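PDB 1TV2: monomethylamine methyltransferase MtmB1 from Methanosarcina barkeri, which catalyses transfer of the methyl group from monomethylamine to the corrinoid cofactor of its partner protein MtmC, a step in methanogenesis from methylamine. Local coordinates for residues G129-P134 and T155-V160; H228-L233 and D254-E259; H294-V299 and S330-Y335. All blocks are in the same frame, centred on the assembly; numbering follows the deposited sequence.

How the contacts relate
The three contacts are arcs of one parallel barrel, and all touch BG5 at what is probably its active-site end. BG5 corresponds to the head group of pyrrolysine, probably carried by Lys202, and is hydrogen-bonded to Glu205 and Ser365. Contacts 2 and 3 adjoin directly, because strands 255-259 and 293-300 are neighbours: Asp258 O and Leu295 N are 2.7 Å apart, and Asp258 OD2 lies 2.7 Å from His294 ND1, both probable hydrogen bonds. Contact 1 meets BG5 at its methyl carbon and O1, from another part of the barrel wall. Its centre is about 14 Å from that of contact 3, yet Thr131 O comes within 4.0 Å of Tyr335 OH. From contact 2 it stays about 7 Å away at the nearest atoms.

Contact 1 of 3, residues G129-P134 and T155-V160; sequences GPTGSP and TIVNGV. With BG5 (5-hydroxyamino-3-methyl-pyrrolidine-2-carboxylic acid), chain B.
Thr131 and Val157 slant past each other, with Thr131 OG1 3.5 Å from Val157 CG1. The threonine torsion (chi1 -48°) turns OG1 back to donate to Gly129 O from above the carbonyl plane and sends CG2 toward BG5, 3.4 Å from its methyl carbon C6. A residue with one polar and one apolar branch suits this divided task. Val157 also uses both branches: CG1, wedged between its own backbone N and carbonyl carbon, faces Gly129 N, while CG2 reaches to 3.3 Å from BG5 O1.

Glycines serve where the backbones press together. A side chain on Gly129 would strike Val157 O, and one on Gly159 would run into Pro130, whose CB already sits a tight 3.4 Å from Gly159 CA. Gly132, in the type I' turn from Pro130 to Ser133, has a positive phi (71°) that glycine readily takes, and a CB there would meet BG5; its N donates to Asn158 O at 2.8 Å. Ser133 OG and N both bond to Pro130 O, bracing the turn, and Ser133 O accepts a nearly straight bond from Val160 N (174°).

The loop joins strand 125-128 to strand 134-135, which pairs in parallel with 155-161 through Pro134 and Val160. Behind it, Pro130 packs on Val143, His144 and Tyr147 of helix 140-148, and Asn158 ND2 bonds to Glu183 of helix 174-193.

Contact 2 of 3, residues H228-L233 and D254-E259; sequences HEVSQL and DIIMDE. With BG5 (5-hydroxyamino-3-methyl-pyrrolidine-2-carboxylic acid), chain B.
His228 lies flat against the carboxylate of Asp254, the two planes 9° apart and Asp254 CG 3.2 Å above the ring plane, toward its rim. Asp254 CB lies over the same face in a CH-pi contact, while His228 NE2 bonds to Thr223 O outside the pair, which helps fix the ring's rotation. The backbone of His228 donates to Ile255 O and accepts from Met257 N, opening a parallel register that runs on to Ser231 and Glu259.

Glu229 stands on the opposite face of the sheet from His228, the face that BG5 meets. The backbone puts its CB 3.1 Å from BG5 O2, and chi1 (73°), with a second bend at chi2, keeps CG close to that oxygen too. The flexible thioether of Met257 fills in alongside, its CE 3.6 Å from Glu229 CB. Val230, on the other face, suits the apolar layer under helix 240-251; its CG1 meets Ile256 CG2 at 4.3 Å, and its N and O bond to Met257 O and Glu259 N.

Ser231 OG donates to the anti lone pair of Glu259 OE2, at 2.7 Å, and so steadies that carboxylate. Gln232 N donates to Glu259 O. Its extended side chain carries NE2 to the syn side of Asp258 OD2 at 2.7 Å, the amide turned 55° from the carboxylate; NE2 also donates to Thr281 O, and Ser289 holds Asp258 OD1.

Asp258 and Glu259 are thus held by serine hydroxyls, glutamine amides and, for Asp258, His294. Glu259 OE1 lies 3.6 Å from BG5 N1, and with Glu229 it sets two carboxylates beside the hydroxylamino-bearing ring, consistent with a site that receives methylamine.

Contact 3 of 3, residues H294-V299 and S330-Y335; sequences HLDGPV and SGNQYY. With BG5 (5-hydroxyamino-3-methyl-pyrrolidine-2-carboxylic acid), chain B.
Gln333 and Asp296 are joined by the side-chain hydrogen bond of this contact: Gln333 NE2 donates to Asp296 O at 2.9 Å, with the oxygen in the amide plane and the donor well above the carbonyl plane. CG of Gln333 stands between backbone N and carbonyl carbon (chi1 57°), and the extended chain beyond it lifts the amide over the strand end. There NE2 also serves Glu259 OE1, while OE1 of Gln333 turns to BG5, 3.4 Å from its C2, and lies in plane at the edge of the Tyr335 ring. Exchanging this glutamine for alanine would probably leave Asp296 O and Glu259 OE1 without their shared donor and open a gap beside BG5 C2.

Among backbone bonds, Gly331 N donates to His294 O and Asp296 N to Gly331 O, the latter almost straight (176°); Gln333 N adds a weak one to Asp296 O. This parallel pairing closes a beta-alpha-beta unit, strand 293-300, helix 309-325 and strand 330-333, within the TIM-type barrel.

Polar side chains tie the strand ends down. Asp296 OD1 takes Gly297 N at 2.6 Å, and OD2 makes a salt bridge to Arg361, a double task that suits a short acid. Asn332 ND2 bonds to Asp356. Gly297 must be bare, since a CB would strike Gln333 NE2.

Packing and ligand contacts remain. The apolar ones belong to Leu295, whose CD1 rests 3.6 Å from Asn332 N beside Gly331, where a CB would come 3.6 Å from CD1, and to Pro298, which leans on Ile314 and Ala315 of helix 309-325. Pro298 also sets CD 3.7 Å from Asn332 OD1. Toward the ligand, Leu295 CD2 lies 3.4 Å from BG5 C1, and Tyr335 brings its OH to 3.1 Å from BG5 C6.

Contact 1 of 3, residues G129-P134 and T155-V160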
loop_
_atom_site.group_PDB
_atom_site.type_symbol
_atom_site.label_atom_id
_atom_site.label_comp_id
_atom_site.label_asym_id
_atom_site.label_seq_id
_atom_site.Cartn_x
_atom_site.Cartn_y
_atom_site.Cartn_z
ATOM N N GLY A 129 -22.740 17.498 -6.945
ATOM C CA GLY A 129 -22.097 17.293 -8.227
ATOM C C GLY A 129 -23.079 17.453 -9.370
ATOM O O GLY A 129 -24.257 17.737 -9.137
ATOM N N PRO A 130 -22.622 17.289 -10.621
ATOM C CA PRO A 130 -23.482 17.415 -11.804
ATOM C C PRO A 130 -24.637 16.419 -11.745
ATOM O O PRO A 130 -25.606 16.522 -12.497
ATOM C CB PRO A 130 -22.521 17.131 -12.956
ATOM C CG PRO A 130 -21.212 17.658 -12.426
ATOM C CD PRO A 130 -21.211 17.120 -11.014
ATOM N N THR A 131 -24.521 15.445 -10.850
ATOM C CA THR A 131 -25.562 14.445 -10.672
ATOM C C THR A 131 -25.904 13.743 -11.991
ATOM O O THR A 131 -27.056 13.731 -12.429
ATOM C CB THR A 131 -26.826 15.104 -10.056
ATOM O OG1 THR A 131 -26.436 15.905 -8.932
ATOM C CG2 THR A 131 -27.810 14.057 -9.565
ATOM N N GLY A 132 -24.882 13.177 -12.624
ATOM C CA GLY A 132 -25.069 12.448 -13.868
ATOM C C GLY A 132 -25.402 13.259 -15.107
ATOM O O GLY A 132 -25.669 12.686 -16.162
ATOM N N SER A 133 -25.384 14.582 -15.001
ATOM C CA SER A 133 -25.698 15.430 -16.149
ATOM C C SER A 133 -24.509 15.517 -17.100
ATOM O O SER A 133 -23.361 15.335 -16.691
ATOM C CB SER A 133 -26.080 16.838 -15.683
ATOM O OG SER A 133 -27.169 16.794 -14.775
ATOM N N PRO A 134 -24.772 15.799 -18.388
ATOM C CA PRO A 134 -23.705 15.909 -19.387
ATOM C C PRO A 134 -22.835 17.150 -19.186
ATOM O O PRO A 134 -23.341 18.270 -19.093
ATOM C CB PRO A 134 -24.470 15.934 -20.709
ATOM C CG PRO A 134 -25.765 16.593 -20.332
ATOM C CD PRO A 134 -26.100 15.935 -19.017
ATOM N N THR A 155 -19.349 14.884 -0.212
ATOM C CA THR A 155 -18.896 13.917 -1.207
ATOM C C THR A 155 -19.345 14.417 -2.575
ATOM O O THR A 155 -20.142 15.347 -2.663
ATOM C CB THR A 155 -19.498 12.519 -0.964
ATOM O OG1 THR A 155 -20.926 12.592 -1.062
ATOM C CG2 THR A 155 -19.106 12.002 0.423
ATOM N N ILE A 156 -18.838 13.794 -3.636
ATOM C CA ILE A 156 -19.182 14.200 -4.996
ATOM C C ILE A 156 -20.022 13.163 -5.746
ATOM O O ILE A 156 -19.780 11.962 -5.633
ATOM C CB ILE A 156 -17.899 14.431 -5.854
ATOM C CG1 ILE A 156 -16.982 15.473 -5.196
ATOM C CG2 ILE A 156 -18.291 14.862 -7.269
ATOM C CD1 ILE A 156 -17.575 16.879 -5.128
ATOM N N VAL A 157 -21.026 13.629 -6.489
ATOM C CA VAL A 157 -21.811 12.728 -7.329
ATOM C C VAL A 157 -21.382 13.127 -8.739
ATOM O O VAL A 157 -21.622 14.257 -9.184
ATOM C CB VAL A 157 -23.349 12.882 -7.154
ATOM C CG1 VAL A 157 -23.774 14.340 -7.262
ATOM C CG2 VAL A 157 -24.055 12.036 -8.216
ATOM N N ASN A 158 -20.728 12.192 -9.423
ATOM C CA ASN A 158 -20.177 12.413 -10.755
ATOM C C ASN A 158 -21.106 12.870 -11.870
ATOM O O ASN A 158 -22.284 12.511 -11.919
ATOM C CB ASN A 158 -19.458 11.145 -11.235
ATOM C CG ASN A 158 -18.331 10.714 -10.308
ATOM O OD1 ASN A 158 -18.077 11.341 -9.277
ATOM N ND2 ASN A 158 -17.646 9.633 -10.679
ATOM N N GLY A 159 -20.539 13.664 -12.772
ATOM C CA GLY A 159 -21.268 14.127 -13.933
ATOM C C GLY A 159 -20.872 13.173 -15.047
ATOM O O GLY A 159 -20.056 12.276 -14.832
ATOM N N VAL A 160 -21.440 13.355 -16.232
ATOM C CA VAL A 160 -21.136 12.496 -17.371
ATOM C C VAL A 160 -20.257 13.218 -18.391
ATOM O O VAL A 160 -20.533 14.362 -18.748
ATOM C CB VAL A 160 -22.448 12.043 -18.066
ATOM C CG1 VAL A 160 -22.151 11.490 -19.453
ATOM C CG2 VAL A 160 -23.148 10.995 -17.209
HETATM C C1 BG5 B . -26.874 9.914 -8.183
HETATM C C2 BG5 B . -27.793 9.779 -9.390
HETATM C C3 BG5 B . -27.262 10.548 -10.590
HETATM C C4 BG5 B . -26.593 9.505 -11.487
HETATM C C5 BG5 B . -27.267 8.168 -11.188
HETATM C C6 BG5 B . -28.402 11.156 -11.201
HETATM N N1 BG5 B . -27.974 8.330 -9.857
HETATM O O1 BG5 B . -27.058 10.835 -7.382
HETATM N N2 BG5 B . -26.275 7.147 -11.057
HETATM O O2 BG5 B . -25.566 6.774 -9.848
#

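Contact 2 of 3, residues H228-L233 and D254-E259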
loop_
_atom_site.group_PDB
_atom_site.type_symbol
_atom_site.label_atom_id
_atom_site.label_comp_id
_atom_site.label_asym_id
_atom_site.label_seq_id
_atom_site.Cartn_x
_atom_site.Cartn_y
_atom_site.Cartn_z
ATOM N N HIS A 228 -20.766 2.876 -5.254
ATOM C CA HIS A 228 -20.867 2.265 -6.580
ATOM C C HIS A 228 -22.323 2.074 -6.973
ATOM O O HIS A 228 -23.074 1.359 -6.304
ATOM C CB HIS A 228 -20.117 0.933 -6.585
ATOM C CG HIS A 228 -18.652 1.083 -6.322
ATOM N ND1 HIS A 228 -17.687 0.727 -7.240
ATOM C CD2 HIS A 228 -17.991 1.623 -5.272
ATOM C CE1 HIS A 228 -16.495 1.046 -6.768
ATOM N NE2 HIS A 228 -16.651 1.592 -5.575
ATOM N N GLU A 229 -22.710 2.705 -8.077
ATOM C CA GLU A 229 -24.092 2.666 -8.528
ATOM C C GLU A 229 -24.553 1.489 -9.362
ATOM O O GLU A 229 -23.830 0.976 -10.211
ATOM C CB GLU A 229 -24.423 3.954 -9.294
ATOM C CG GLU A 229 -23.809 4.065 -10.705
ATOM C CD GLU A 229 -24.614 3.328 -11.784
ATOM O OE1 GLU A 229 -25.862 3.309 -11.690
ATOM O OE2 GLU A 229 -24.004 2.785 -12.736
ATOM N N VAL A 230 -25.784 1.076 -9.091
ATOM C CA VAL A 230 -26.457 0.021 -9.833
ATOM C C VAL A 230 -27.912 0.491 -9.817
ATOM O O VAL A 230 -28.425 0.909 -8.774
ATOM C CB VAL A 230 -26.308 -1.377 -9.171
ATOM C CG1 VAL A 230 -26.964 -1.406 -7.803
ATOM C CG2 VAL A 230 -26.918 -2.435 -10.091
ATOM N N SER A 231 -28.567 0.461 -10.973
ATOM C CA SER A 231 -29.943 0.938 -11.065
ATOM C C SER A 231 -31.003 -0.124 -11.273
ATOM O O SER A 231 -30.867 -0.990 -12.132
ATOM C CB SER A 231 -30.071 1.951 -12.206
ATOM O OG SER A 231 -29.153 3.015 -12.062
ATOM N N GLN A 232 -32.067 -0.042 -10.481
ATOM C CA GLN A 232 -33.190 -0.955 -10.632
ATOM C C GLN A 232 -34.033 -0.312 -11.732
ATOM O O GLN A 232 -33.943 0.898 -11.956
ATOM C CB GLN A 232 -34.023 -1.032 -9.355
ATOM C CG GLN A 232 -33.338 -1.668 -8.162
ATOM C CD GLN A 232 -34.308 -1.894 -7.020
ATOM O OE1 GLN A 232 -35.329 -2.562 -7.190
ATOM N NE2 GLN A 232 -33.999 -1.336 -5.850
ATOM N N LEU A 233 -34.854 -1.107 -12.410
ATOM C CA LEU A 233 -35.701 -0.575 -13.474
ATOM C C LEU A 233 -37.108 -0.269 -12.942
ATOM O O LEU A 233 -37.373 -0.435 -11.751
ATOM C CB LEU A 233 -35.754 -1.576 -14.632
ATOM C CG LEU A 233 -34.373 -1.991 -15.163
ATOM C CD1 LEU A 233 -34.526 -3.021 -16.268
ATOM C CD2 LEU A 233 -33.627 -0.766 -15.680
ATOM N N ASP A 254 -16.703 -3.230 -2.448
ATOM C CA ASP A 254 -17.112 -1.847 -2.707
ATOM C C ASP A 254 -18.410 -1.465 -2.002
ATOM O O ASP A 254 -19.312 -2.291 -1.851
ATOM C CB ASP A 254 -17.359 -1.607 -4.205
ATOM C CG ASP A 254 -16.098 -1.639 -5.037
ATOM O OD1 ASP A 254 -15.032 -1.235 -4.531
ATOM O OD2 ASP A 254 -16.192 -2.046 -6.219
ATOM N N ILE A 255 -18.507 -0.203 -1.594
ATOM C CA ILE A 255 -19.730 0.305 -0.980
ATOM C C ILE A 255 -20.711 0.339 -2.153
ATOM O O ILE A 255 -20.412 0.916 -3.200
ATOM C CB ILE A 255 -19.542 1.743 -0.442
ATOM C CG1 ILE A 255 -18.577 1.736 0.747
ATOM C CG2 ILE A 255 -20.888 2.340 -0.060
ATOM C CD1 ILE A 255 -19.039 0.895 1.903
ATOM N N ILE A 256 -21.871 -0.283 -1.981
ATOM C CA ILE A 256 -22.863 -0.353 -3.050
ATOM C C ILE A 256 -24.076 0.553 -2.867
ATOM O O ILE A 256 -24.745 0.523 -1.831
ATOM C CB ILE A 256 -23.376 -1.809 -3.223
ATOM C CG1 ILE A 256 -22.223 -2.714 -3.669
ATOM C CG2 ILE A 256 -24.540 -1.847 -4.228
ATOM C CD1 ILE A 256 -22.584 -4.185 -3.745
ATOM N N MET A 257 -24.354 1.365 -3.882
ATOM C CA MET A 257 -25.513 2.237 -3.841
ATOM C C MET A 257 -26.506 1.756 -4.887
ATOM O O MET A 257 -26.265 1.886 -6.089
ATOM C CB MET A 257 -25.158 3.690 -4.151
ATOM C CG MET A 257 -26.395 4.594 -4.129
ATOM S SD MET A 257 -26.237 6.112 -5.086
ATOM C CE MET A 257 -26.479 5.466 -6.740
ATOM N N ASP A 258 -27.610 1.183 -4.423
ATOM C CA ASP A 258 -28.657 0.708 -5.316
ATOM C C ASP A 258 -29.605 1.888 -5.492
ATOM O O ASP A 258 -29.955 2.545 -4.514
ATOM C CB ASP A 258 -29.393 -0.471 -4.673
ATOM C CG ASP A 258 -30.692 -0.810 -5.382
ATOM O OD1 ASP A 258 -30.716 -1.781 -6.171
ATOM O OD2 ASP A 258 -31.688 -0.094 -5.150
ATOM N N GLU A 259 -30.013 2.170 -6.726
ATOM C CA GLU A 259 -30.926 3.284 -6.968
ATOM C C GLU A 259 -32.194 2.836 -7.692
ATOM O O GLU A 259 -32.212 1.811 -8.373
ATOM C CB GLU A 259 -30.264 4.367 -7.824
ATOM C CG GLU A 259 -30.513 4.164 -9.314
ATOM C CD GLU A 259 -30.475 5.449 -10.111
ATOM O OE1 GLU A 259 -31.066 6.453 -9.663
ATOM O OE2 GLU A 259 -29.864 5.451 -11.198
HETATM C C1 BG5 B . -26.874 9.914 -8.183
HETATM C C2 BG5 B . -27.793 9.779 -9.390
HETATM C C3 BG5 B . -27.262 10.548 -10.590
HETATM C C4 BG5 B . -26.593 9.505 -11.487
HETATM C C5 BG5 B . -27.267 8.168 -11.188
HETATM C C6 BG5 B . -28.402 11.156 -11.201
HETATM N N1 BG5 B . -27.974 8.330 -9.857
HETATM O O1 BG5 B . -27.058 10.835 -7.382
HETATM N N2 BG5 B . -26.275 7.147 -11.057
HETATM O O2 BG5 B . -25.566 6.774 -9.848
#

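Contact 3 of 3, residues H294-V299 and S330-Y335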
loop_
_atom_site.group_PDB
_atom_site.type_symbol
_atom_site.label_atom_id
_atom_site.label_comp_id
_atom_site.label_asym_id
_atom_site.label_seq_id
_atom_site.Cartn_x
_atom_site.Cartn_y
_atom_site.Cartn_z
ATOM N N HIS A 294 -29.551 2.869 -0.262
ATOM C CA HIS A 294 -30.437 2.995 -1.420
ATOM C C HIS A 294 -30.767 4.438 -1.776
ATOM O O HIS A 294 -31.174 5.224 -0.920
ATOM C CB HIS A 294 -31.745 2.229 -1.168
ATOM C CG HIS A 294 -32.757 2.382 -2.265
ATOM N ND1 HIS A 294 -32.654 1.722 -3.470
ATOM C CD2 HIS A 294 -33.875 3.142 -2.345
ATOM C CE1 HIS A 294 -33.666 2.069 -4.247
ATOM N NE2 HIS A 294 -34.421 2.930 -3.589
ATOM N N LEU A 295 -30.594 4.770 -3.052
ATOM C CA LEU A 295 -30.881 6.106 -3.550
ATOM C C LEU A 295 -32.266 6.112 -4.202
ATOM O O LEU A 295 -32.506 5.390 -5.170
ATOM C CB LEU A 295 -29.838 6.526 -4.588
ATOM C CG LEU A 295 -29.998 7.948 -5.132
ATOM C CD1 LEU A 295 -29.642 8.955 -4.045
ATOM C CD2 LEU A 295 -29.099 8.139 -6.341
ATOM N N ASP A 296 -33.164 6.930 -3.663
ATOM C CA ASP A 296 -34.528 7.051 -4.174
ATOM C C ASP A 296 -34.544 8.170 -5.221
ATOM O O ASP A 296 -33.499 8.745 -5.547
ATOM C CB ASP A 296 -35.469 7.399 -3.011
ATOM C CG ASP A 296 -36.944 7.187 -3.342
ATOM O OD1 ASP A 296 -37.284 6.870 -4.502
ATOM O OD2 ASP A 296 -37.770 7.342 -2.417
ATOM N N GLY A 297 -35.728 8.476 -5.744
ATOM C CA GLY A 297 -35.856 9.530 -6.732
ATOM C C GLY A 297 -37.221 9.506 -7.400
ATOM O O GLY A 297 -37.312 9.339 -8.618
ATOM N N PRO A 298 -38.309 9.659 -6.630
ATOM C CA PRO A 298 -39.646 9.641 -7.236
ATOM C C PRO A 298 -39.706 10.742 -8.282
ATOM O O PRO A 298 -39.342 11.885 -8.005
ATOM C CB PRO A 298 -40.574 9.917 -6.052
ATOM C CG PRO A 298 -39.782 9.405 -4.864
ATOM C CD PRO A 298 -38.391 9.908 -5.182
ATOM N N VAL A 299 -40.154 10.400 -9.484
ATOM C CA VAL A 299 -40.221 11.382 -10.553
ATOM C C VAL A 299 -41.617 11.473 -11.184
ATOM O O VAL A 299 -42.295 10.464 -11.387
ATOM C CB VAL A 299 -39.161 11.057 -11.630
ATOM C CG1 VAL A 299 -39.429 9.684 -12.227
ATOM C CG2 VAL A 299 -39.154 12.128 -12.701
ATOM N N SER A 330 -30.327 5.414 3.396
ATOM C CA SER A 330 -30.814 5.876 2.099
ATOM C C SER A 330 -30.540 7.337 1.778
ATOM O O SER A 330 -30.088 8.113 2.624
ATOM C CB SER A 330 -32.320 5.637 1.997
ATOM O OG SER A 330 -33.022 6.537 2.838
ATOM N N GLY A 331 -30.831 7.692 0.533
ATOM C CA GLY A 331 -30.648 9.050 0.067
ATOM C C GLY A 331 -31.685 9.327 -1.004
ATOM O O GLY A 331 -32.494 8.453 -1.334
ATOM N N ASN A 332 -31.670 10.540 -1.546
ATOM C CA ASN A 332 -32.609 10.917 -2.599
ATOM C C ASN A 332 -31.862 11.819 -3.583
ATOM O O ASN A 332 -30.971 12.575 -3.179
ATOM C CB ASN A 332 -33.818 11.644 -1.988
ATOM C CG ASN A 332 -35.010 11.708 -2.938
ATOM O OD1 ASN A 332 -35.029 11.047 -3.977
ATOM N ND2 ASN A 332 -36.019 12.494 -2.572
ATOM N N GLN A 333 -32.206 11.721 -4.867
ATOM C CA GLN A 333 -31.554 12.516 -5.909
ATOM C C GLN A 333 -32.422 13.686 -6.366
ATOM O O GLN A 333 -33.650 13.594 -6.392
ATOM C CB GLN A 333 -31.167 11.624 -7.094
ATOM C CG GLN A 333 -32.317 10.868 -7.718
ATOM C CD GLN A 333 -31.842 9.711 -8.579
ATOM O OE1 GLN A 333 -31.183 9.907 -9.600
ATOM N NE2 GLN A 333 -32.172 8.494 -8.162
ATOM N N TYR A 334 -31.760 14.774 -6.749
ATOM C CA TYR A 334 -32.424 16.016 -7.130
ATOM C C TYR A 334 -32.527 16.349 -8.615
ATOM O O TYR A 334 -31.516 16.536 -9.294
ATOM C CB TYR A 334 -31.732 17.180 -6.403
ATOM C CG TYR A 334 -31.875 17.135 -4.896
ATOM C CD1 TYR A 334 -31.491 16.003 -4.169
ATOM C CD2 TYR A 334 -32.442 18.203 -4.201
ATOM C CE1 TYR A 334 -31.682 15.934 -2.790
ATOM C CE2 TYR A 334 -32.635 18.147 -2.821
ATOM C CZ TYR A 334 -32.260 17.010 -2.123
ATOM O OH TYR A 334 -32.502 16.930 -0.772
ATOM N N TYR A 335 -33.762 16.449 -9.101
ATOM C CA TYR A 335 -34.033 16.790 -10.493
ATOM C C TYR A 335 -35.043 17.931 -10.621
ATOM O O TYR A 335 -36.243 17.690 -10.754
ATOM C CB TYR A 335 -34.573 15.584 -11.260
ATOM C CG TYR A 335 -33.516 14.626 -11.745
ATOM C CD1 TYR A 335 -32.995 13.640 -10.903
ATOM C CD2 TYR A 335 -33.039 14.699 -13.053
ATOM C CE1 TYR A 335 -32.026 12.747 -11.359
ATOM C CE2 TYR A 335 -32.074 13.818 -13.515
ATOM C CZ TYR A 335 -31.573 12.844 -12.666
ATOM O OH TYR A 335 -30.630 11.962 -13.135
HETATM C C1 BG5 B . -26.874 9.914 -8.183
HETATM C C2 BG5 B . -27.793 9.779 -9.390
HETATM C C3 BG5 B . -27.262 10.548 -10.590
HETATM C C4 BG5 B . -26.593 9.505 -11.487
HETATM C C5 BG5 B . -27.267 8.168 -11.188
HETATM C C6 BG5 B . -28.402 11.156 -11.201
HETATM N N1 BG5 B . -27.974 8.330 -9.857
HETATM O O1 BG5 B . -27.058 10.835 -7.382
HETATM N N2 BG5 B . -26.275 7.147 -11.057
HETATM O O2 BG5 B . -25.566 6.774 -9.848
#